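Local structure of isoprenyl transferase (Campylobacter jejuni, 3UGS) at residues 171-176 with 210-215; 8-13 with 40-45; 179-184 with 192-197. The protein probably catalyses the condensation of isopentenyl diphosphate with allylic pyrophosphates, as cis-prenyltransferases of the undecaprenyl diphosphate synthase family do with the aid of magnesium. All blocks are in the same frame, centred on the assembly; numbering follows the deposited sequence.

Interaction 1 (171-176 with 210-215); sequences LMLRVG and KRIIKE. With FFT ((2Z,6Z)-3,7,11-trimethyldodeca-2,6,10-trien-1-yl dihydrogen phosphate), chain C.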
loop_
_atom_site.group_PDB
_atom_site.type_symbol
_atom_site.label_atom_id
_atom_site.label_comp_id
_atom_site.label_asym_id
_atom_site.label_seq_id
_atom_site.Cartn_x
_atom_site.Cartn_y
_atom_site.Cartn_z
ATOM N N LEU A 171 8.657 4.419 -7.339
ATOM C CA LEU A 171 8.620 5.477 -6.295
ATOM C C LEU A 171 7.255 6.123 -6.086
ATOM O O LEU A 171 6.652 6.686 -6.989
ATOM C CB LEU A 171 9.649 6.560 -6.567
ATOM C CG LEU A 171 9.762 7.571 -5.429
ATOM C CD1 LEU A 171 10.160 6.918 -4.116
ATOM C CD2 LEU A 171 10.729 8.686 -5.769
ATOM N N MET A 172 6.805 6.023 -4.855
ATOM C CA MET A 172 5.591 6.689 -4.375
ATOM C C MET A 172 5.984 7.895 -3.514
ATOM O O MET A 172 6.424 7.762 -2.385
ATOM C CB MET A 172 4.688 5.739 -3.591
ATOM C CG MET A 172 3.454 6.381 -2.980
ATOM S SD MET A 172 2.256 6.965 -4.188
ATOM C CE MET A 172 1.344 5.517 -4.655
ATOM N N LEU A 173 5.766 9.062 -4.091
ATOM C CA LEU A 173 6.053 10.334 -3.459
ATOM C C LEU A 173 4.791 11.032 -2.911
ATOM O O LEU A 173 3.861 11.380 -3.615
ATOM C CB LEU A 173 6.803 11.249 -4.429
ATOM C CG LEU A 173 7.153 12.666 -3.949
ATOM C CD1 LEU A 173 8.336 12.691 -2.977
ATOM C CD2 LEU A 173 7.465 13.520 -5.165
ATOM N N ARG A 174 4.777 11.199 -1.610
ATOM C CA ARG A 174 3.744 12.002 -0.940
ATOM C C ARG A 174 4.287 13.427 -0.738
ATOM O O ARG A 174 5.336 13.630 -0.154
ATOM C CB ARG A 174 3.315 11.391 0.400
ATOM C CG ARG A 174 2.668 12.376 1.369
ATOM C CD ARG A 174 1.247 12.814 0.961
ATOM N NE ARG A 174 0.273 11.711 1.029
ATOM C CZ ARG A 174 -1.050 11.848 1.109
ATOM N NH1 ARG A 174 -1.613 13.044 1.095
ATOM N NH2 ARG A 174 -1.824 10.778 1.183
ATOM N N VAL A 175 3.590 14.399 -1.286
ATOM C CA VAL A 175 3.895 15.796 -1.001
ATOM C C VAL A 175 2.821 16.387 -0.087
ATOM O O VAL A 175 1.706 16.701 -0.485
ATOM C CB VAL A 175 4.004 16.652 -2.256
ATOM C CG1 VAL A 175 4.513 18.037 -1.873
ATOM C CG2 VAL A 175 4.927 15.989 -3.278
ATOM N N GLY A 176 3.212 16.574 1.144
ATOM C CA GLY A 176 2.326 17.105 2.158
ATOM C C GLY A 176 2.747 16.572 3.510
ATOM O O GLY A 176 3.822 15.997 3.658
ATOM N N LYS A 210 15.122 15.998 -8.435
ATOM C CA LYS A 210 16.324 15.240 -8.865
ATOM C C LYS A 210 17.019 14.517 -7.701
ATOM O O LYS A 210 17.506 13.402 -7.820
ATOM C CB LYS A 210 17.385 16.142 -9.484
ATOM C CG LYS A 210 16.939 16.985 -10.644
ATOM C CD LYS A 210 16.890 16.150 -11.898
ATOM C CE LYS A 210 17.846 16.652 -12.947
ATOM N NZ LYS A 210 17.150 16.608 -14.264
ATOM N N ARG A 211 17.089 15.210 -6.588
ATOM C CA ARG A 211 17.753 14.684 -5.363
ATOM C C ARG A 211 17.073 13.420 -4.798
ATOM O O ARG A 211 17.679 12.364 -4.559
ATOM C CB ARG A 211 17.729 15.758 -4.286
ATOM C CG ARG A 211 18.890 15.667 -3.330
ATOM C CD ARG A 211 18.453 15.269 -1.937
ATOM N NE ARG A 211 17.429 16.136 -1.354
ATOM C CZ ARG A 211 16.512 15.697 -0.493
ATOM N NH1 ARG A 211 16.511 14.427 -0.128
ATOM N NH2 ARG A 211 15.588 16.507 -0.002
ATOM N N ILE A 212 15.781 13.603 -4.593
ATOM C CA ILE A 212 14.841 12.550 -4.195
ATOM C C ILE A 212 14.990 11.341 -5.130
ATOM O O ILE A 212 15.069 10.182 -4.725
ATOM C CB ILE A 212 13.383 13.064 -4.238
ATOM C CG1 ILE A 212 13.098 13.951 -3.002
ATOM C CG2 ILE A 212 12.404 11.888 -4.364
ATOM C CD1 ILE A 212 11.846 14.797 -3.100
ATOM N N ILE A 213 15.043 11.647 -6.401
ATOM C CA ILE A 213 15.289 10.624 -7.419
ATOM C C ILE A 213 16.642 9.901 -7.220
ATOM O O ILE A 213 16.755 8.696 -7.373
ATOM C CB ILE A 213 15.192 11.184 -8.846
ATOM C CG1 ILE A 213 13.730 11.206 -9.278
ATOM C CG2 ILE A 213 15.999 10.340 -9.815
ATOM C CD1 ILE A 213 13.410 12.215 -10.355
ATOM N N LYS A 214 17.664 10.686 -6.930
ATOM C CA LYS A 214 19.051 10.159 -6.722
ATOM C C LYS A 214 19.028 9.234 -5.488
ATOM O O LYS A 214 19.563 8.141 -5.453
ATOM C CB LYS A 214 20.100 11.274 -6.509
ATOM N N GLU A 215 18.335 9.712 -4.487
ATOM C CA GLU A 215 18.176 8.972 -3.258
ATOM C C GLU A 215 17.553 7.580 -3.503
ATOM O O GLU A 215 18.058 6.537 -3.052
ATOM C CB GLU A 215 17.315 9.763 -2.270
ATOM C CG GLU A 215 17.151 9.094 -0.915
HETATM O O3 FFT C . -4.405 11.267 2.148
HETATM P P FFT C . -5.115 12.556 1.833
HETATM O O1 FFT C . -4.178 13.692 1.557
HETATM O O2 FFT C . -6.241 12.808 2.818
HETATM O O FFT C . -5.882 12.380 0.415
HETATM C C14 FFT C . -5.146 12.315 -0.825
HETATM C C13 FFT C . -6.050 11.938 -1.977
HETATM C C11 FFT C . -6.182 12.690 -3.065
HETATM C C12 FFT C . -7.090 12.274 -4.159
HETATM C C10 FFT C . -5.354 13.928 -3.278
HETATM C C9 FFT C . -6.199 15.140 -3.542
HETATM C C8 FFT C . -5.346 16.390 -3.430
HETATM C C6 FFT C . -5.097 17.175 -4.496
HETATM C C7 FFT C . -4.270 18.434 -4.379
HETATM C C5 FFT C . -5.661 16.794 -5.837
HETATM C C4 FFT C . -5.904 18.089 -6.577
HETATM C C3 FFT C . -6.790 17.898 -7.784
HETATM C C1 FFT C . -6.811 18.857 -8.742
HETATM C C2 FFT C . -5.955 20.106 -8.605
HETATM C C FFT C . -7.699 18.656 -9.953
#

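Interaction 2 (8-13 with 40-45); sequences KHLAVV and QKLMEV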
loop_
_atom_site.group_PDB
_atom_site.type_symbol
_atom_site.label_atom_id
_atom_site.label_comp_id
_atom_site.label_asym_id
_atom_site.label_seq_id
_atom_site.Cartn_x
_atom_site.Cartn_y
_atom_site.Cartn_z
ATOM N N LYS A 8 11.049 3.798 -13.416
ATOM C CA LYS A 8 10.234 3.814 -14.644
ATOM C C LYS A 8 8.895 4.495 -14.408
ATOM O O LYS A 8 8.244 4.996 -15.338
ATOM C CB LYS A 8 9.952 2.400 -15.179
ATOM C CG LYS A 8 11.138 1.566 -15.602
ATOM N N HIS A 9 8.488 4.439 -13.159
ATOM C CA HIS A 9 7.124 4.811 -12.750
ATOM C C HIS A 9 7.151 5.524 -11.450
ATOM O O HIS A 9 7.408 4.963 -10.415
ATOM C CB HIS A 9 6.223 3.597 -12.667
ATOM C CG HIS A 9 4.780 3.909 -12.453
ATOM N ND1 HIS A 9 3.846 2.934 -12.301
ATOM C CD2 HIS A 9 4.110 5.101 -12.353
ATOM C CE1 HIS A 9 2.628 3.487 -12.133
ATOM N NE2 HIS A 9 2.782 4.816 -12.157
ATOM N N LEU A 10 6.884 6.803 -11.559
ATOM C CA LEU A 10 6.794 7.700 -10.428
ATOM C C LEU A 10 5.339 8.029 -10.156
ATOM O O LEU A 10 4.610 8.464 -11.061
ATOM C CB LEU A 10 7.572 8.971 -10.705
ATOM C CG LEU A 10 7.496 10.077 -9.639
ATOM C CD1 LEU A 10 8.034 9.657 -8.277
ATOM C CD2 LEU A 10 8.239 11.311 -10.151
ATOM N N ALA A 11 4.929 7.807 -8.917
ATOM C CA ALA A 11 3.569 8.167 -8.474
ATOM C C ALA A 11 3.617 9.284 -7.434
ATOM O O ALA A 11 4.482 9.315 -6.532
ATOM C CB ALA A 11 2.808 6.970 -7.931
ATOM N N VAL A 12 2.644 10.182 -7.563
ATOM C CA VAL A 12 2.576 11.364 -6.739
ATOM C C VAL A 12 1.188 11.640 -6.220
ATOM O O VAL A 12 0.194 11.651 -6.971
ATOM C CB VAL A 12 3.068 12.603 -7.510
ATOM C CG1 VAL A 12 2.895 13.857 -6.667
ATOM C CG2 VAL A 12 4.520 12.430 -7.927
ATOM N N VAL A 13 1.138 11.875 -4.927
ATOM C CA VAL A 13 -0.062 12.330 -4.272
ATOM C C VAL A 13 0.263 13.462 -3.323
ATOM O O VAL A 13 1.240 13.439 -2.583
ATOM C CB VAL A 13 -0.825 11.239 -3.507
ATOM C CG1 VAL A 13 0.060 10.604 -2.448
ATOM C CG2 VAL A 13 -2.096 11.855 -2.866
ATOM N N GLN A 40 5.138 21.512 -14.389
ATOM C CA GLN A 40 5.974 21.504 -15.612
ATOM C C GLN A 40 7.386 21.068 -15.270
ATOM O O GLN A 40 8.006 20.311 -15.997
ATOM C CB GLN A 40 6.024 22.866 -16.300
ATOM C CG GLN A 40 4.620 23.414 -16.539
ATOM C CD GLN A 40 4.590 24.734 -17.292
ATOM O OE1 GLN A 40 4.308 25.781 -16.705
ATOM N NE2 GLN A 40 4.875 24.690 -18.591
ATOM N N LYS A 41 7.862 21.528 -14.127
ATOM C CA LYS A 41 9.209 21.149 -13.697
ATOM C C LYS A 41 9.312 19.660 -13.386
ATOM O O LYS A 41 10.281 18.990 -13.719
ATOM C CB LYS A 41 9.647 21.937 -12.493
ATOM C CG LYS A 41 9.879 23.384 -12.823
ATOM C CD LYS A 41 10.148 24.140 -11.554
ATOM C CE LYS A 41 11.024 25.343 -11.822
ATOM N NZ LYS A 41 11.218 26.027 -10.523
ATOM N N LEU A 42 8.272 19.155 -12.758
ATOM C CA LEU A 42 8.209 17.706 -12.449
ATOM C C LEU A 42 8.218 16.942 -13.759
ATOM O O LEU A 42 8.895 15.924 -13.910
ATOM C CB LEU A 42 6.972 17.350 -11.625
ATOM C CG LEU A 42 6.834 15.855 -11.262
ATOM C CD1 LEU A 42 8.035 15.297 -10.525
ATOM C CD2 LEU A 42 5.580 15.608 -10.433
ATOM N N MET A 43 7.462 17.454 -14.725
ATOM C CA MET A 43 7.348 16.752 -16.047
ATOM C C MET A 43 8.659 16.819 -16.854
ATOM O O MET A 43 9.084 15.879 -17.516
ATOM C CB MET A 43 6.172 17.250 -16.878
ATOM C CG MET A 43 4.877 16.487 -16.596
ATOM S SD MET A 43 3.320 17.336 -16.936
ATOM C CE MET A 43 3.377 17.351 -18.714
ATOM N N GLU A 44 9.317 17.950 -16.745
ATOM C CA GLU A 44 10.631 18.118 -17.377
ATOM C C GLU A 44 11.652 17.173 -16.699
ATOM O O GLU A 44 12.473 16.532 -17.347
ATOM C CB GLU A 44 11.083 19.582 -17.338
ATOM N N VAL A 45 11.566 17.090 -15.376
ATOM C CA VAL A 45 12.502 16.229 -14.585
ATOM C C VAL A 45 12.344 14.730 -14.950
ATOM O O VAL A 45 13.277 13.963 -15.070
ATOM C CB VAL A 45 12.320 16.395 -13.067
ATOM C CG1 VAL A 45 13.063 15.286 -12.330
ATOM C CG2 VAL A 45 12.847 17.740 -12.619
#

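Interaction 3 (179-184 with 192-197); sequences KRLSNF and AEIYFS. With FFT ((2Z,6Z)-3,7,11-trimethyldodeca-2,6,10-trien-1-yl dihydrogen phosphate), chain C.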
loop_
_atom_site.group_PDB
_atom_site.type_symbol
_atom_site.label_atom_id
_atom_site.label_comp_id
_atom_site.label_asym_id
_atom_site.label_seq_id
_atom_site.Cartn_x
_atom_site.Cartn_y
_atom_site.Cartn_z
ATOM N N LYS A 179 0.593 11.036 6.120
ATOM C CA LYS A 179 1.411 9.839 6.006
ATOM C C LYS A 179 0.575 8.605 5.759
ATOM O O LYS A 179 0.208 7.895 6.695
ATOM C CB LYS A 179 2.229 9.596 7.256
ATOM C CG LYS A 179 3.026 10.785 7.719
ATOM C CD LYS A 179 4.526 10.522 7.687
ATOM C CE LYS A 179 5.292 11.769 8.085
ATOM N NZ LYS A 179 4.896 12.923 7.209
ATOM N N ARG A 180 0.343 8.333 4.480
ATOM C CA ARG A 180 -0.631 7.308 4.065
ATOM C C ARG A 180 -0.801 7.262 2.561
ATOM O O ARG A 180 -0.389 8.185 1.885
ATOM C CB ARG A 180 -1.969 7.538 4.731
ATOM C CG ARG A 180 -2.530 8.916 4.439
ATOM C CD ARG A 180 -3.861 9.122 5.118
ATOM N NE ARG A 180 -4.378 10.468 4.907
ATOM C CZ ARG A 180 -4.747 11.305 5.875
ATOM N NH1 ARG A 180 -4.645 10.956 7.155
ATOM N NH2 ARG A 180 -5.252 12.483 5.548
ATOM N N LEU A 181 -1.359 6.167 2.055
ATOM C CA LEU A 181 -1.499 5.977 0.582
ATOM C C LEU A 181 -2.858 6.336 0.047
ATOM O O LEU A 181 -3.056 6.539 -1.126
ATOM C CB LEU A 181 -1.152 4.557 0.141
ATOM C CG LEU A 181 0.336 4.162 0.390
ATOM C CD1 LEU A 181 0.658 2.910 -0.409
ATOM C CD2 LEU A 181 1.304 5.270 0.025
ATOM N N SER A 182 -3.785 6.392 0.968
ATOM C CA SER A 182 -5.166 6.752 0.676
ATOM C C SER A 182 -5.707 6.120 -0.599
ATOM O O SER A 182 -6.062 6.797 -1.544
ATOM C CB SER A 182 -5.310 8.258 0.602
ATOM O OG SER A 182 -5.134 8.781 1.889
ATOM N N ASN A 183 -5.757 4.802 -0.601
ATOM C CA ASN A 183 -6.381 4.011 -1.708
ATOM C C ASN A 183 -5.773 4.294 -3.083
ATOM O O ASN A 183 -6.435 4.218 -4.120
ATOM C CB ASN A 183 -7.890 4.255 -1.764
ATOM C CG ASN A 183 -8.677 3.042 -2.260
ATOM O OD1 ASN A 183 -8.125 1.960 -2.419
ATOM N ND2 ASN A 183 -9.967 3.225 -2.513
ATOM N N PHE A 184 -4.492 4.646 -3.045
ATOM C CA PHE A 184 -3.747 5.009 -4.252
ATOM C C PHE A 184 -2.805 3.904 -4.698
ATOM O O PHE A 184 -1.766 3.657 -4.088
ATOM C CB PHE A 184 -2.996 6.347 -4.083
ATOM C CG PHE A 184 -2.480 6.934 -5.378
ATOM C CD1 PHE A 184 -3.253 6.953 -6.524
ATOM C CD2 PHE A 184 -1.214 7.485 -5.438
ATOM C CE1 PHE A 184 -2.759 7.493 -7.704
ATOM C CE2 PHE A 184 -0.714 8.014 -6.609
ATOM C CZ PHE A 184 -1.493 8.023 -7.744
ATOM N N ALA A 192 6.905 -0.835 -4.002
ATOM C CA ALA A 192 7.264 0.549 -4.273
ATOM C C ALA A 192 8.013 1.196 -3.073
ATOM O O ALA A 192 7.667 1.054 -1.901
ATOM C CB ALA A 192 6.048 1.369 -4.636
ATOM N N GLU A 193 9.060 1.916 -3.411
ATOM C CA GLU A 193 9.770 2.734 -2.435
ATOM C C GLU A 193 8.885 3.912 -2.146
ATOM O O GLU A 193 8.176 4.421 -3.020
ATOM C CB GLU A 193 11.128 3.202 -2.930
ATOM C CG GLU A 193 12.171 2.078 -3.059
ATOM C CD GLU A 193 12.475 1.433 -1.718
ATOM O OE1 GLU A 193 12.362 2.109 -0.680
ATOM O OE2 GLU A 193 12.834 0.246 -1.691
ATOM N N ILE A 194 8.896 4.302 -0.891
ATOM C CA ILE A 194 7.988 5.337 -0.424
ATOM C C ILE A 194 8.743 6.494 0.184
ATOM O O ILE A 194 9.700 6.310 0.943
ATOM C CB ILE A 194 6.988 4.804 0.585
ATOM C CG1 ILE A 194 5.980 3.889 -0.118
ATOM C CG2 ILE A 194 6.211 5.942 1.210
ATOM C CD1 ILE A 194 5.130 3.115 0.854
ATOM N N TYR A 195 8.318 7.690 -0.178
ATOM C CA TYR A 195 9.000 8.898 0.273
ATOM C C TYR A 195 8.021 10.016 0.601
ATOM O O TYR A 195 7.236 10.439 -0.220
ATOM C CB TYR A 195 10.065 9.351 -0.735
ATOM C CG TYR A 195 10.960 10.474 -0.216
ATOM C CD1 TYR A 195 12.086 10.203 0.571
ATOM C CD2 TYR A 195 10.661 11.811 -0.476
ATOM C CE1 TYR A 195 12.897 11.221 1.070
ATOM C CE2 TYR A 195 11.465 12.840 0.022
ATOM C CZ TYR A 195 12.581 12.532 0.794
ATOM O OH TYR A 195 13.396 13.517 1.290
ATOM N N PHE A 196 8.097 10.457 1.841
ATOM C CA PHE A 196 7.302 11.587 2.350
ATOM C C PHE A 196 8.111 12.888 2.360
ATOM O O PHE A 196 9.012 13.046 3.156
ATOM C CB PHE A 196 6.808 11.337 3.778
ATOM C CG PHE A 196 5.939 10.121 3.918
ATOM C CD1 PHE A 196 4.703 10.036 3.259
ATOM C CD2 PHE A 196 6.334 9.070 4.724
ATOM C CE1 PHE A 196 3.901 8.911 3.392
ATOM C CE2 PHE A 196 5.524 7.951 4.865
ATOM C CZ PHE A 196 4.305 7.872 4.198
ATOM N N SER A 197 7.810 13.787 1.437
ATOM C CA SER A 197 8.406 15.138 1.469
ATOM C C SER A 197 7.408 16.131 2.023
ATOM O O SER A 197 6.317 16.311 1.476
ATOM C CB SER A 197 8.908 15.621 0.118
ATOM O OG SER A 197 7.855 15.655 -0.822
HETATM O O3 FFT C . -4.405 11.267 2.148
HETATM P P FFT C . -5.115 12.556 1.833
HETATM O O1 FFT C . -4.178 13.692 1.557
HETATM O O2 FFT C . -6.241 12.808 2.818
HETATM O O FFT C . -5.882 12.380 0.415
HETATM C C14 FFT C . -5.146 12.315 -0.825
HETATM C C13 FFT C . -6.050 11.938 -1.977
HETATM C C11 FFT C . -6.182 12.690 -3.065
HETATM C C12 FFT C . -7.090 12.274 -4.159
HETATM C C10 FFT C . -5.354 13.928 -3.278
HETATM C C9 FFT C . -6.199 15.140 -3.542
HETATM C C8 FFT C . -5.346 16.390 -3.430
HETATM C C6 FFT C . -5.097 17.175 -4.496
HETATM C C7 FFT C . -4.270 18.434 -4.379
HETATM C C5 FFT C . -5.661 16.794 -5.837
HETATM C C4 FFT C . -5.904 18.089 -6.577
HETATM C C3 FFT C . -6.790 17.898 -7.784
HETATM C C1 FFT C . -6.811 18.857 -8.742
HETATM C C2 FFT C . -5.955 20.106 -8.605
HETATM C C FFT C . -7.699 18.656 -9.953
#

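Interaction 1 (171-176 with 210-215)
I212 on helix 206-218 meets two leucines of strand 171-175 with two different branches. Its CG2 methyl lies 3.9 Å from CD2 of L171, and its CD1 methyl, at the end of the longer branch, lies 4.1 Å from CD1 of L173. Each leucine crosses the isoleucine at about a right angle, so single methyls meet and the buried area stays small, 130 Å² in all. I212 can serve both because its CG1 lies opposite the carbonyl carbon (chi1 -77°) and CG2 opposite the backbone N, which spreads the two branches over neighbouring leucines of one strand face. Isoleucine suits the place, since its two branches leave CB in different directions and each finds a leucine.

R174 belongs to the other face of the strand and points at the phosphate of FFT. NH1 gives a hydrogen bond of 2.7 Å to FFT O1, with an N-H...O angle of 162°. NH2 gives one of 2.8 Å to FFT O3. This is a two-pronged grip, with the phosphorus in the guanidinium plane at its edge. The chain bends at chi2 and chi3 on its way there.

Around this first shell, NH2 also donates to the backbone O of R180, which fixes the rotation of the guanidinium, and R174 packs on V13 and F196. Backbone bonds tie L171 and L173 to A11 in one neighbouring strand and M172 to E193 and Y195 in the other, while Y195 packs beside both L173 and I212.

The strand therefore works on two faces: methyl groups seat a helix on one, and on the other an experimentally established substrate-binding arginine offers paired N-H donors. Its positive charge would be expected to favour an anionic phosphate, the group found here.

Interaction 2 (8-13 with 40-45)
L42 of helix 34-48 packs against L10 and V12 of strand 9-14 within a beta-alpha-beta crossover, in which the helix links strand 9-14 to its parallel neighbour 53-60. The unit belongs to the alpha/beta fold of cis-prenyltransferases, whose core is a parallel sheet flanked by helices. Strand 9-14 is an inner strand, with 53-60 on one flank and 171-175 on the other.

The apolar contacts come from the two methyls of one leucine, each with its own partner. CD1 of L42 lies 4.0 Å from CD2 of L10, the two side chains slanting across each other, whereas L42 and V12 reach toward one another tip to tip. Leucine suits this helix position because its forked end can span two residues that lie on the same face of a strand, and L42 sends its CG anti to the backbone N (chi1 180°) to carry the fork down to the sheet. V12, branched already at CB, keeps its methyls close to the strand. F209 of helix 206-218 and L54 of strand 53-60 also pack on L42, so both the sheet and a second helix enclose it.

The polar interactions are separate from this apolar patch. A11 is tied to L171 by backbone bonds, and L10 to N53 and S55, which holds the strand between its neighbours. On the other face, NE2 of H9 is hydrogen-bonded to OG of S55. V13, also turned from the helix, touches the bound FFT, so the strand contributes V13 to the ligand pocket on one face and a seat for the helix on the other.

On the V12 side, CG2, which lies beside the backbone N and anti to the carbonyl carbon, stands 4.2 Å from CD2 of L42.

Interaction 3 (179-184 with 192-197)
K179 lays the aliphatic part of its chain over the ring of F196. Its CD sits 4.0 Å from the ring centroid, 19° off the normal, a CH-pi contact over the face. A bend at chi2 turns CD over the ring. CG of F196 lies beside its backbone N, anti to the carbonyl carbon, and the ring so placed brings CE1 to 3.7 Å from CA of K179. Lysine suits the place because its methylenes can cover an aromatic surface while the amine is carried past the ring; NZ has weak links to the backbone O of N177 and to E198. CG2 of I194 packs on the opposite face of F196, toward the rim, so the ring is held between two aliphatic groups. L181 brings CD2 to 4.5 Å from CD1 of I194, a looser apolar touch.

R180 turns the other way. CG falls between the backbone N and carbonyl carbon (chi1 57°), and the chain then runs extended to NE, which gives a nearly straight hydrogen bond of 2.9 Å to FFT O3 (172°). NH2 reaches FFT O2 at 2.9 Å, and OG of S182 donates to FFT O3 at 2.6 Å. O3 is thus gripped from within this loop by two donors, in addition to R174. NH1 of R180 forms a salt bridge with E193 of the second subunit, so one guanidinium serves both the phosphate and the dimer. The pair is reciprocal: E193 of this subunit, probably a magnesium ligand as in related enzymes, meets R180 of the second subunit and also R219 of its own chain.

Loop 179-184 lies in the connection from strand 171-175 to its sheet neighbour 193-197, the outermost strand within this chain, where I194 has a backbone hydrogen bond to the second subunit. F184 stacks on F57, and Y195 rests against R211 of helix 206-218.

Overall arrangement
From the N terminus, interaction 2 comes first: strand 9-14 is joined to helix 34-48, closing a loop of 26 residues before the other contacts begin. Interaction 1 then opens at strand 171-175 and closes at helix 206-218, and interaction 3 falls wholly within that span, with loop 179-184 folded back on strand 193-197. None of the three crosses another. All share one parallel sheet, where strand 171-175 lies between 9-14 and 193-197 and is bonded to both. Interactions 1 and 2 seat helices on this sheet, whereas the loop of interaction 3 joins R174 at the phosphate and reaches the second subunit.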